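Local coordinates for protein extragenic suppressor (Pyrococcus furiosus, PDB 1XI6) that catalyses the magnesium-dependent hydrolysis of D-fructose 1,6-bisphosphate to D-fructose 6-phosphate and phosphate, with weak activity on inositol-1-phosphate in vitro, at residues Ala112-Asp117 against Ile235-Thr240. Numbering follows the deposited sequence.
Sequences AVFKKD and ISFNAT
The rings of F114 and F237 meet as a T-shaped (edge-to-face) pair that carries most of this contact, with no hydrogen bond linking 112-117 to 235-240. In this inositol monophosphatase-type fold, F114 lies near the end of strand 108-115, just before the turn into the antiparallel strand 118-126, while F237 belongs to the loop between strands 224-226 and 243-248; the pair thus ties the larger sheet to a loop of the smaller one. The evidence for the T is a centroid separation of 4.7 Å with ring planes 66° apart, and the atom that points into the face is F237 CE2, which stands 3.4 Å above the F114 plane, over its centre. F114 reaches that position with CG anti to its carbonyl carbon (chi1 -64°). I235 adds an apolar touch from the same loop, its CG2 methyl 4.0 Å from F114 CZ, and both I235 and F114 also pack on I90 of strand 87-92. With an alanine at F114, the edge of F237 would probably lose the face it points into and I235 CG2 its aromatic neighbour, leaving the loop less firmly held against the sheet. Farther along the loop, N238 OD1 accepts from T240 N at 3.0 Å, closing an Asx turn. The turn at K116 and D117 also approaches F237: D117 OD1 comes within 3.6 Å of F237 CE1, its carboxylate steeply inclined to the ring (76°), while K116 O lies at the ring edge, 3.3 Å from the same CE1 and near the ring plane.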
loop_
_atom_site.group_PDB
_atom_site.type_symbol
_atom_site.label_atom_id
_atom_site.label_comp_id
_atom_site.label_asym_id
_atom_site.label_seq_id
_atom_site.Cartn_x
_atom_site.Cartn_y
_atom_site.Cartn_z
ATOM N N ALA A 112 2.673 3.539 6.857
ATOM C CA ALA A 112 2.568 2.492 7.877
ATOM C C ALA A 112 3.438 2.860 9.081
ATOM O O ALA A 112 4.626 3.122 8.935
ATOM C CB ALA A 112 2.955 1.130 7.300
ATOM N N VAL A 113 2.826 2.892 10.262
ATOM C CA VAL A 113 3.471 3.376 11.492
ATOM C C VAL A 113 3.654 2.244 12.494
ATOM O O VAL A 113 2.682 1.625 12.950
ATOM C CB VAL A 113 2.650 4.519 12.156
ATOM C CG1 VAL A 113 3.214 4.889 13.526
ATOM C CG2 VAL A 113 2.605 5.740 11.253
ATOM N N PHE A 114 4.910 1.984 12.833
ATOM C CA PHE A 114 5.247 0.941 13.795
ATOM C C PHE A 114 5.741 1.539 15.102
ATOM O O PHE A 114 6.476 2.533 15.109
ATOM C CB PHE A 114 6.308 0.006 13.223
ATOM C CG PHE A 114 5.859 -0.759 12.015
ATOM C CD1 PHE A 114 5.850 -0.163 10.750
ATOM C CD2 PHE A 114 5.463 -2.085 12.130
ATOM C CE1 PHE A 114 5.437 -0.879 9.620
ATOM C CE2 PHE A 114 5.049 -2.808 11.007
ATOM C CZ PHE A 114 5.036 -2.200 9.752
ATOM N N LYS A 115 5.304 0.932 16.202
ATOM C CA LYS A 115 5.886 1.167 17.516
ATOM C C LYS A 115 6.760 -0.041 17.802
ATOM O O LYS A 115 6.258 -1.120 18.137
ATOM C CB LYS A 115 4.796 1.312 18.575
ATOM C CG LYS A 115 5.326 1.676 19.938
ATOM C CD LYS A 115 4.214 1.792 20.953
ATOM C CE LYS A 115 4.564 2.824 22.005
ATOM N NZ LYS A 115 4.029 2.448 23.341
ATOM N N LYS A 116 8.069 0.147 17.653
ATOM C CA LYS A 116 9.042 -0.950 17.721
ATOM C C LYS A 116 8.805 -1.919 16.556
ATOM O O LYS A 116 9.069 -1.558 15.404
ATOM C CB LYS A 116 9.053 -1.641 19.106
ATOM C CG LYS A 116 9.628 -0.766 20.240
ATOM C CD LYS A 116 9.519 -1.411 21.625
ATOM C CE LYS A 116 8.252 -0.968 22.381
ATOM N NZ LYS A 116 8.069 -1.683 23.689
ATOM N N ASP A 117 8.298 -3.118 16.827
ATOM C CA ASP A 117 8.089 -4.105 15.754
ATOM C C ASP A 117 6.611 -4.432 15.474
ATOM O O ASP A 117 6.292 -5.130 14.509
ATOM C CB ASP A 117 8.917 -5.383 16.011
ATOM C CG ASP A 117 10.267 -5.380 15.266
ATOM O OD1 ASP A 117 10.835 -4.290 15.007
ATOM O OD2 ASP A 117 10.774 -6.478 14.932
ATOM N N ILE A 235 6.706 -8.189 7.401
ATOM C CA ILE A 235 7.112 -6.861 6.914
ATOM C C ILE A 235 8.489 -6.404 7.448
ATOM O O ILE A 235 8.595 -5.902 8.580
ATOM C CB ILE A 235 6.021 -5.785 7.239
ATOM C CG1 ILE A 235 4.628 -6.215 6.733
ATOM C CG2 ILE A 235 6.424 -4.405 6.679
ATOM C CD1 ILE A 235 4.547 -6.511 5.201
ATOM N N SER A 236 9.533 -6.580 6.627
ATOM C CA SER A 236 10.883 -6.054 6.936
ATOM C C SER A 236 10.922 -4.521 6.898
ATOM O O SER A 236 10.194 -3.896 6.120
ATOM C CB SER A 236 11.932 -6.586 5.953
ATOM O OG SER A 236 12.166 -7.977 6.118
ATOM N N PHE A 237 11.777 -3.922 7.726
ATOM C CA PHE A 237 11.944 -2.469 7.725
ATOM C C PHE A 237 12.985 -2.001 6.687
ATOM O O PHE A 237 13.791 -1.099 6.968
ATOM C CB PHE A 237 12.310 -1.946 9.130
ATOM C CG PHE A 237 11.168 -1.966 10.139
ATOM C CD1 PHE A 237 11.434 -1.725 11.490
ATOM C CD2 PHE A 237 9.843 -2.220 9.757
ATOM C CE1 PHE A 237 10.402 -1.732 12.441
ATOM C CE2 PHE A 237 8.811 -2.230 10.706
ATOM C CZ PHE A 237 9.095 -1.987 12.046
ATOM N N ASN A 238 12.976 -2.601 5.495
ATOM C CA ASN A 238 13.872 -2.156 4.410
ATOM C C ASN A 238 13.138 -1.770 3.111
ATOM O O ASN A 238 11.930 -1.972 2.995
ATOM C CB ASN A 238 14.974 -3.197 4.150
ATOM C CG ASN A 238 14.427 -4.527 3.628
ATOM O OD1 ASN A 238 13.905 -4.612 2.502
ATOM N ND2 ASN A 238 14.557 -5.578 4.443
ATOM N N ALA A 239 13.861 -1.214 2.143
ATOM C CA ALA A 239 13.278 -0.888 0.835
ATOM C C ALA A 239 13.849 -1.770 -0.294
ATOM O O ALA A 239 13.798 -1.391 -1.480
ATOM C CB ALA A 239 13.480 0.598 0.525
ATOM N N THR A 240 14.368 -2.947 0.083
ATOM C CA THR A 240 15.161 -3.797 -0.825
ATOM C C THR A 240 14.579 -5.195 -1.041
ATOM O O THR A 240 14.635 -5.715 -2.170
ATOM C CB THR A 240 16.634 -3.945 -0.347
ATOM O OG1 THR A 240 16.659 -4.435 1.007
ATOM C CG2 THR A 240 17.390 -2.605 -0.439
#